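Local coordinates for protein adenylosuccinate lyase (Francisella tularensis subsp. tularensis SCHU S4, PDB 4EEI) that probably catalyses fumarate release from adenylosuccinate, giving AMP, and from the corresponding succinylated aminoimidazole carboxamide ribotide in purine biosynthesis, at residues H67-I76 with F88-I98; L284-N294 with A308-N316. All blocks are in the same frame, centred on the assembly; numbering follows the deposited sequence.

Contact 1 of 2, residues H67-I76 with F88-I98. With AMP (adenosine monophosphate), chain O; SIN (succinic acid), chain S.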
# COMPACT_ATOMS: atom_id res chain seq x y z
N HIS B 67 22.83 20.66 11.22
CA HIS B 67 23.39 19.37 10.83
C HIS B 67 23.61 18.55 12.08
O HIS B 67 24.47 18.88 12.89
CB HIS B 67 24.71 19.58 10.10
CG HIS B 67 25.21 18.36 9.39
ND1 HIS B 67 25.40 17.15 10.03
CD2 HIS B 67 25.57 18.16 8.10
CE1 HIS B 67 25.85 16.26 9.16
NE2 HIS B 67 25.96 16.85 7.98
N ASP B 68 22.83 17.48 12.24
CA ASP B 68 22.84 16.73 13.50
C ASP B 68 24.15 16.00 13.84
O ASP B 68 24.52 15.91 15.02
CB ASP B 68 21.61 15.80 13.62
CG ASP B 68 21.51 14.80 12.47
OD1 ASP B 68 22.02 15.06 11.35
OD2 ASP B 68 20.88 13.73 12.69
N ILE B 69 24.87 15.52 12.83
CA ILE B 69 26.13 14.81 13.08
C ILE B 69 27.27 15.76 13.47
O ILE B 69 28.09 15.44 14.33
CB ILE B 69 26.56 13.94 11.89
CG1 ILE B 69 25.39 13.08 11.43
CG2 ILE B 69 27.74 13.06 12.28
CD1 ILE B 69 24.68 12.35 12.58
N ILE B 70 27.33 16.92 12.81
CA ILE B 70 28.27 17.95 13.22
C ILE B 70 28.01 18.34 14.67
O ILE B 70 28.94 18.50 15.46
CB ILE B 70 28.17 19.21 12.33
CG1 ILE B 70 28.51 18.87 10.87
CG2 ILE B 70 29.08 20.31 12.84
CD1 ILE B 70 28.41 20.06 9.92
N ALA B 71 26.73 18.48 15.01
CA ALA B 71 26.33 18.80 16.38
C ALA B 71 26.78 17.72 17.37
O ALA B 71 27.33 18.03 18.43
CB ALA B 71 24.84 19.01 16.47
N PHE B 72 26.52 16.46 17.03
CA PHE B 72 26.95 15.33 17.85
C PHE B 72 28.47 15.29 18.02
O PHE B 72 28.97 15.15 19.14
CB PHE B 72 26.45 14.01 17.26
CG PHE B 72 27.20 12.80 17.76
CD1 PHE B 72 26.94 12.29 19.02
CD2 PHE B 72 28.15 12.18 16.96
CE1 PHE B 72 27.62 11.18 19.49
CE2 PHE B 72 28.83 11.06 17.42
CZ PHE B 72 28.57 10.56 18.68
N CYS B 73 29.21 15.38 16.92
CA CYS B 73 30.67 15.36 16.99
C CYS B 73 31.21 16.50 17.85
O CYS B 73 32.11 16.31 18.68
CB CYS B 73 31.28 15.44 15.59
SG CYS B 73 30.97 13.97 14.59
N THR B 74 30.65 17.69 17.65
CA THR B 74 31.04 18.85 18.45
C THR B 74 30.75 18.61 19.92
O THR B 74 31.53 19.01 20.79
CB THR B 74 30.35 20.14 17.95
OG1 THR B 74 30.73 20.39 16.59
CG2 THR B 74 30.75 21.33 18.80
N SER B 75 29.64 17.93 20.23
CA SER B 75 29.31 17.67 21.63
C SER B 75 30.34 16.75 22.29
O SER B 75 30.62 16.86 23.48
CB SER B 75 27.89 17.09 21.79
OG SER B 75 27.85 15.72 21.47
N ILE B 76 30.91 15.83 21.50
CA ILE B 76 31.96 14.94 22.00
C ILE B 76 33.32 15.66 22.09
O ILE B 76 33.96 15.68 23.14
CB ILE B 76 32.12 13.70 21.09
CG1 ILE B 76 30.82 12.88 21.04
CG2 ILE B 76 33.30 12.85 21.56
CD1 ILE B 76 30.25 12.52 22.40
N PHE B 88 38.99 12.39 15.75
CA PHE B 88 37.59 12.02 15.89
C PHE B 88 36.88 12.33 14.58
O PHE B 88 37.04 13.42 14.02
CB PHE B 88 36.94 12.76 17.06
CG PHE B 88 35.64 12.15 17.51
CD1 PHE B 88 35.64 11.01 18.31
CD2 PHE B 88 34.42 12.69 17.13
CE1 PHE B 88 34.45 10.44 18.74
CE2 PHE B 88 33.22 12.12 17.55
CZ PHE B 88 33.24 10.99 18.35
N HIS B 89 36.13 11.36 14.08
CA HIS B 89 35.40 11.50 12.82
C HIS B 89 36.34 11.83 11.66
O HIS B 89 36.15 12.81 10.94
CB HIS B 89 34.32 12.57 12.96
CG HIS B 89 33.24 12.48 11.92
ND1 HIS B 89 32.14 11.67 12.07
CD2 HIS B 89 33.11 13.10 10.73
CE1 HIS B 89 31.36 11.79 11.00
NE2 HIS B 89 31.93 12.65 10.17
N PHE B 90 37.37 11.01 11.48
CA PHE B 90 38.36 11.25 10.45
C PHE B 90 38.11 10.30 9.29
O PHE B 90 37.95 9.10 9.50
CB PHE B 90 39.75 11.03 11.05
CG PHE B 90 40.88 11.33 10.11
CD1 PHE B 90 41.44 10.32 9.35
CD2 PHE B 90 41.40 12.61 10.02
CE1 PHE B 90 42.50 10.58 8.49
CE2 PHE B 90 42.45 12.88 9.16
CZ PHE B 90 43.00 11.87 8.39
N GLY B 91 38.03 10.84 8.08
CA GLY B 91 37.91 10.02 6.88
C GLY B 91 36.50 9.52 6.57
O GLY B 91 36.16 9.29 5.41
N VAL B 92 35.68 9.35 7.61
CA VAL B 92 34.31 8.88 7.42
C VAL B 92 33.41 9.97 6.86
O VAL B 92 33.72 11.16 6.99
CB VAL B 92 33.69 8.39 8.74
CG1 VAL B 92 34.30 7.07 9.16
CG2 VAL B 92 33.87 9.44 9.84
N THR B 93 32.30 9.57 6.25
CA THR B 93 31.22 10.49 5.93
C THR B 93 30.19 10.36 7.06
O THR B 93 30.18 9.34 7.77
CB THR B 93 30.61 10.15 4.54
OG1 THR B 93 29.74 11.21 4.12
CG2 THR B 93 29.83 8.85 4.60
N SER B 94 29.34 11.37 7.28
CA SER B 94 28.35 11.29 8.35
C SER B 94 27.56 9.98 8.33
O SER B 94 27.32 9.37 9.37
CB SER B 94 27.38 12.48 8.33
OG SER B 94 28.07 13.71 8.50
N SER B 95 27.15 9.53 7.14
CA SER B 95 26.31 8.35 7.08
C SER B 95 27.04 7.02 7.31
O SER B 95 26.40 6.00 7.53
CB SER B 95 25.47 8.32 5.80
OG SER B 95 24.38 9.21 5.91
N ASP B 96 28.37 7.02 7.25
CA ASP B 96 29.11 5.84 7.70
C ASP B 96 28.77 5.64 9.16
O ASP B 96 28.60 4.52 9.63
CB ASP B 96 30.63 6.05 7.58
CG ASP B 96 31.15 5.96 6.15
OD1 ASP B 96 30.56 5.23 5.33
OD2 ASP B 96 32.18 6.61 5.87
N ILE B 97 28.68 6.75 9.89
CA ILE B 97 28.38 6.67 11.32
C ILE B 97 26.90 6.41 11.56
O ILE B 97 26.53 5.52 12.33
CB ILE B 97 28.81 7.96 12.05
CG1 ILE B 97 30.28 8.29 11.77
CG2 ILE B 97 28.55 7.84 13.55
CD1 ILE B 97 31.26 7.18 12.15
N ILE B 98 26.04 7.19 10.91
CA ILE B 98 24.60 7.07 11.13
C ILE B 98 24.08 5.68 10.80
O ILE B 98 23.36 5.08 11.60
CB ILE B 98 23.81 8.07 10.26
CG1 ILE B 98 24.17 9.51 10.62
CG2 ILE B 98 22.31 7.85 10.41
CD1 ILE B 98 23.69 10.53 9.60
P AMP O . 16.09 15.11 8.57
O1P AMP O . 15.17 15.84 9.52
O2P AMP O . 15.72 15.26 7.11
O3P AMP O . 16.41 13.70 8.98
O5' AMP O . 17.49 15.88 8.71
C5' AMP O . 18.68 15.34 8.13
C4' AMP O . 19.90 15.97 8.79
O4' AMP O . 21.10 15.44 8.23
C3' AMP O . 19.93 17.48 8.58
O3' AMP O . 20.20 18.12 9.82
C2' AMP O . 21.07 17.72 7.62
O2' AMP O . 21.77 18.92 7.94
C1' AMP O . 21.96 16.51 7.83
N9 AMP O . 22.69 16.16 6.58
C8 AMP O . 22.82 16.95 5.50
N7 AMP O . 23.55 16.34 4.54
C5 AMP O . 23.91 15.13 5.01
C6 AMP O . 24.69 13.98 4.51
N6 AMP O . 25.24 13.99 3.27
N1 AMP O . 24.82 12.91 5.32
C2 AMP O . 24.28 12.88 6.55
N3 AMP O . 23.56 13.89 7.07
C4 AMP O . 23.34 15.02 6.36
C1 SIN S . 27.23 15.86 1.98
O1 SIN S . 26.69 16.90 1.52
O2 SIN S . 27.73 14.98 1.25
C2 SIN S . 27.26 15.68 3.48
C3 SIN S . 28.56 15.02 3.89
C4 SIN S . 28.55 14.78 5.39
O3 SIN S . 29.46 14.10 5.89
O4 SIN S . 27.62 15.28 6.06
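I69 reaches from the first helical turn after H67 into the junction between S94 and I98. Its CB lies 3.7 Å from S94 OG, and CG2 continues past the serine toward H89 CE1. The other branch starts beside the backbone N (chi1 -49°), which carries CG1 over S94 CB and sets CD1 against I98; the two chains cross obliquely, with I69 CD1 and I98 CG1 a tight 3.5 Å apart. One turn on, C73 SG approaches the H89 ring obliquely, 3.6 Å from H89 ND1, and also meets the edge of the F88 ring, a sulfur-aromatic contact. H89 ND1 has its polar partner in E27 of helix 16-33. Farther along, I76 lays CG2 over the F88 face, a CH-pi contact 4.0 Å from the ring centroid. At the opposite end, the H67 ring is clamped between AMP C1' on one face and I70 CG1 on the other, while its ND1 takes a weak N-capping bond from I69 N. H67 NE2 donates to succinate O4 at 3.0 Å, and S94 OG donates to the same oxygen at 2.9 Å, so two donors grip one carboxylate oxygen. The second oxygen, O3, accepts a nearly straight bond of 3.1 Å from S94 N at the start of helix 94-131. S140 of the second subunit also binds the succinate, and Y5 and R4 of the third bind AMP. Such an active site, assembled from three subunits around AMP and succinate, the latter standing in the place of fumarate, is characteristic of the fumarase/aspartase superfamily.

Contact 2 of 2, residues L284-N294 with A308-N316; sequences LRSHVSIALEN and AERFYLPDN. With AMP (adenosine monophosphate), chain O; EDO (1,2-ethanediol), chain Q.
This is a buried helix-helix packing in the long helical body of the subunit, where L284-N294 of helix 272-293 runs roughly antiparallel to A308-N316 of helix 304-333, their axes 10.4 Å apart and 141° between directions. Y312 fills the middle. Its CG is swung well past a staggered position (chi1 95°), and the ring slides along I290, where I290 CG2 meets Y312 CD2 at 3.8 Å, while the hydroxyl ends beside A291 CB. I290 CG2 also touches A308 CB. Y312 CB lies over one face of the H287 imidazole in a CH-pi contact, and the two rings meet obliquely. The imidazole is held by N316: ND2 donates to H287 ND1 over 3.0 Å, at an N-H...N angle of 166° and in the planes of both ring and amide. The same amide nitrogen gives a bond to a water that donates to L284 O, and N316 OD1 is taken by H226, which fixes the amide's orientation within the buried interface. Packing of this pair against helix 217-244, with neighbouring subunits bordering it, fits the central helical bundle on which superfamily tetramers are built; R285 and E293 form reciprocal salt bridges with the third subunit. A second water, 3.0 Å from D315 OD2, joins that oxygen to H287 NE2, while D315 OD1 is bonded to the M1 amino nitrogen. At the other end, a third water accepts from N294 ND2, donates to E309 OE2 at 2.7 Å and bonds Y312 OH; N294 OD1 meets R282 of the third subunit, and E309 OE2 a salt-bridge partner in R216. On the far side of helix 304-333, the extended R310 grips AMP O3P edge-on through NE at 2.9 Å and through NH2.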
# COMPACT_ATOMS: atom_id res chain seq x y z
N LEU B 284 1.51 -2.10 11.06
CA LEU B 284 2.73 -2.78 10.62
C LEU B 284 2.73 -2.97 9.12
O LEU B 284 3.75 -2.80 8.45
CB LEU B 284 2.87 -4.14 11.33
CG LEU B 284 3.14 -4.07 12.83
CD1 LEU B 284 2.97 -5.46 13.46
CD2 LEU B 284 4.57 -3.58 13.07
N ARG B 285 1.56 -3.30 8.58
CA ARG B 285 1.43 -3.52 7.16
C ARG B 285 1.65 -2.21 6.39
O ARG B 285 2.19 -2.22 5.28
CB ARG B 285 0.06 -4.13 6.85
CG ARG B 285 -0.23 -4.32 5.38
CD ARG B 285 -1.38 -5.33 5.15
NE ARG B 285 -2.62 -4.96 5.83
CZ ARG B 285 -3.10 -5.60 6.90
NH1 ARG B 285 -2.44 -6.63 7.41
NH2 ARG B 285 -4.25 -5.21 7.46
N SER B 286 1.26 -1.09 6.99
CA SER B 286 1.39 0.21 6.32
C SER B 286 2.86 0.62 6.11
O SER B 286 3.17 1.42 5.23
CB SER B 286 0.65 1.30 7.12
OG SER B 286 1.38 1.66 8.28
N HIS B 287 3.75 0.07 6.93
CA HIS B 287 5.16 0.46 6.86
C HIS B 287 5.91 -0.17 5.70
O HIS B 287 6.98 0.31 5.31
CB HIS B 287 5.88 0.06 8.15
CG HIS B 287 5.38 0.77 9.37
ND1 HIS B 287 5.55 0.27 10.64
CD2 HIS B 287 4.74 1.96 9.52
CE1 HIS B 287 5.02 1.10 11.52
NE2 HIS B 287 4.53 2.14 10.86
N VAL B 288 5.38 -1.28 5.17
CA VAL B 288 6.05 -1.99 4.09
C VAL B 288 6.28 -1.09 2.88
O VAL B 288 7.37 -1.04 2.34
CB VAL B 288 5.29 -3.27 3.68
CG1 VAL B 288 5.96 -3.92 2.50
CG2 VAL B 288 5.23 -4.26 4.85
N SER B 289 5.25 -0.35 2.46
CA SER B 289 5.40 0.53 1.30
C SER B 289 6.42 1.64 1.56
O SER B 289 7.16 2.02 0.66
CB SER B 289 4.05 1.14 0.92
OG SER B 289 3.58 1.97 1.96
N ILE B 290 6.45 2.17 2.78
CA ILE B 290 7.44 3.19 3.12
C ILE B 290 8.85 2.64 2.92
O ILE B 290 9.70 3.29 2.29
CB ILE B 290 7.30 3.68 4.59
CG1 ILE B 290 5.88 4.16 4.87
CG2 ILE B 290 8.27 4.80 4.85
CD1 ILE B 290 5.61 4.45 6.38
N ALA B 291 9.08 1.44 3.43
CA ALA B 291 10.40 0.82 3.35
C ALA B 291 10.80 0.59 1.90
O ALA B 291 11.95 0.82 1.53
CB ALA B 291 10.43 -0.48 4.10
N LEU B 292 9.84 0.14 1.09
CA LEU B 292 10.14 -0.16 -0.32
C LEU B 292 10.46 1.12 -1.09
O LEU B 292 11.40 1.16 -1.91
CB LEU B 292 8.95 -0.87 -0.98
CG LEU B 292 8.67 -2.29 -0.48
CD1 LEU B 292 7.39 -2.83 -1.12
CD2 LEU B 292 9.85 -3.20 -0.83
N GLU B 293 9.68 2.17 -0.83
CA GLU B 293 9.93 3.47 -1.48
C GLU B 293 11.25 4.09 -1.03
O GLU B 293 11.94 4.74 -1.83
CB GLU B 293 8.76 4.43 -1.24
CG GLU B 293 7.46 3.97 -1.91
CD GLU B 293 6.26 4.86 -1.62
OE1 GLU B 293 6.43 6.09 -1.46
OE2 GLU B 293 5.13 4.33 -1.58
N ASN B 294 11.61 3.92 0.23
CA ASN B 294 12.89 4.42 0.75
C ASN B 294 14.12 3.82 0.07
O ASN B 294 15.23 4.34 0.22
CB ASN B 294 13.01 4.19 2.26
CG ASN B 294 12.27 5.23 3.08
OD1 ASN B 294 11.84 6.27 2.56
ND2 ASN B 294 12.14 4.98 4.38
N ALA B 308 11.50 9.81 7.19
CA ALA B 308 10.57 8.68 7.22
C ALA B 308 10.99 7.63 8.24
O ALA B 308 10.18 7.18 9.05
CB ALA B 308 10.44 8.05 5.85
N GLU B 309 12.27 7.25 8.21
CA GLU B 309 12.78 6.25 9.15
C GLU B 309 12.66 6.69 10.61
O GLU B 309 12.42 5.87 11.49
CB GLU B 309 14.23 5.86 8.79
CG GLU B 309 14.28 5.00 7.52
CD GLU B 309 15.67 4.84 6.91
OE1 GLU B 309 16.61 5.56 7.32
OE2 GLU B 309 15.81 4.00 6.00
N ARG B 310 12.81 7.99 10.87
CA ARG B 310 12.70 8.49 12.24
C ARG B 310 11.31 8.27 12.82
O ARG B 310 11.16 8.13 14.02
CB ARG B 310 13.01 9.99 12.30
CG ARG B 310 14.46 10.38 11.99
CD ARG B 310 14.62 11.89 12.17
NE ARG B 310 15.84 12.42 11.57
CZ ARG B 310 16.99 12.57 12.22
NH1 ARG B 310 17.10 12.24 13.50
NH2 ARG B 310 18.05 13.06 11.57
N PHE B 311 10.30 8.25 11.96
CA PHE B 311 8.93 7.96 12.41
C PHE B 311 8.66 6.46 12.46
O PHE B 311 8.27 5.94 13.50
CB PHE B 311 7.90 8.56 11.44
CG PHE B 311 7.65 10.03 11.63
CD1 PHE B 311 6.75 10.47 12.59
CD2 PHE B 311 8.27 10.96 10.82
CE1 PHE B 311 6.50 11.83 12.74
CE2 PHE B 311 8.02 12.31 10.96
CZ PHE B 311 7.14 12.75 11.92
N TYR B 312 8.84 5.78 11.34
CA TYR B 312 8.29 4.43 11.24
C TYR B 312 9.13 3.32 11.88
O TYR B 312 8.58 2.31 12.29
CB TYR B 312 7.90 4.08 9.79
CG TYR B 312 8.96 3.34 9.00
CD1 TYR B 312 9.04 1.96 9.04
CD2 TYR B 312 9.85 4.03 8.19
CE1 TYR B 312 10.00 1.28 8.30
CE2 TYR B 312 10.81 3.36 7.45
CZ TYR B 312 10.88 1.98 7.52
OH TYR B 312 11.84 1.31 6.79
N LEU B 313 10.45 3.48 11.95
CA LEU B 313 11.27 2.41 12.54
C LEU B 313 11.03 2.23 14.04
O LEU B 313 10.80 1.10 14.49
CB LEU B 313 12.76 2.59 12.24
CG LEU B 313 13.20 2.24 10.82
CD1 LEU B 313 14.71 2.47 10.65
CD2 LEU B 313 12.83 0.80 10.47
N PRO B 314 11.07 3.31 14.85
CA PRO B 314 10.74 3.08 16.26
C PRO B 314 9.30 2.60 16.44
O PRO B 314 9.02 1.83 17.37
CB PRO B 314 10.93 4.46 16.89
CG PRO B 314 11.93 5.15 16.01
CD PRO B 314 11.54 4.69 14.62
N ASP B 315 8.39 3.05 15.58
CA ASP B 315 7.00 2.60 15.70
C ASP B 315 6.86 1.14 15.30
O ASP B 315 6.12 0.40 15.91
CB ASP B 315 6.06 3.43 14.85
CG ASP B 315 5.82 4.82 15.42
OD1 ASP B 315 6.25 5.07 16.57
OD2 ASP B 315 5.21 5.64 14.72
N ASN B 316 7.57 0.75 14.24
CA ASN B 316 7.49 -0.63 13.78
C ASN B 316 7.97 -1.60 14.86
O ASN B 316 7.27 -2.55 15.21
CB ASN B 316 8.30 -0.79 12.49
CG ASN B 316 8.13 -2.16 11.87
OD1 ASN B 316 8.84 -3.11 12.24
ND2 ASN B 316 7.20 -2.27 10.93
P AMP O . 16.09 15.11 8.57
O1P AMP O . 15.17 15.84 9.52
O2P AMP O . 15.72 15.26 7.11
O3P AMP O . 16.41 13.70 8.98
O5' AMP O . 17.49 15.88 8.71
C5' AMP O . 18.68 15.34 8.13
C4' AMP O . 19.90 15.97 8.79
O4' AMP O . 21.10 15.44 8.23
C3' AMP O . 19.93 17.48 8.58
O3' AMP O . 20.20 18.12 9.82
C2' AMP O . 21.07 17.72 7.62
O2' AMP O . 21.77 18.92 7.94
C1' AMP O . 21.96 16.51 7.83
N9 AMP O . 22.69 16.16 6.58
C8 AMP O . 22.82 16.95 5.50
N7 AMP O . 23.55 16.34 4.54
C5 AMP O . 23.91 15.13 5.01
C6 AMP O . 24.69 13.98 4.51
N6 AMP O . 25.24 13.99 3.27
N1 AMP O . 24.82 12.91 5.32
C2 AMP O . 24.28 12.88 6.55
N3 AMP O . 23.56 13.89 7.07
C4 AMP O . 23.34 15.02 6.36
C1 EDO Q . 18.60 7.30 10.08
O1 EDO Q . 18.04 7.04 8.80
C2 EDO Q . 17.48 7.61 11.06
O2 EDO Q . 16.53 8.46 10.41
O HOH W 1 5.97 -4.13 8.94
O HOH W 2 3.45 4.27 12.77
O HOH W 3 13.56 2.65 5.28

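In the fold
Contacts 1 and 2 follow one another along the chain, and their centres stand 25 Å apart, yet AMP touches both. Contact 1 lies at the ribose and adenine end of the nucleotide, next to the succinate; contact 2 reaches the phosphate through a single arginine. A salt bridge ties them directly, D68 OD2 to R310 NH2 at 3.1 Å, so that the carboxylate beside the ribose probably helps orient the guanidinium at the phosphate. S306, two residues before 308-316, and K66, just before 67-76, add further bonds to AMP. Contact 2, about 16 Å from the chain's centre, lies deeper in the subunit than contact 1, at about 34 Å.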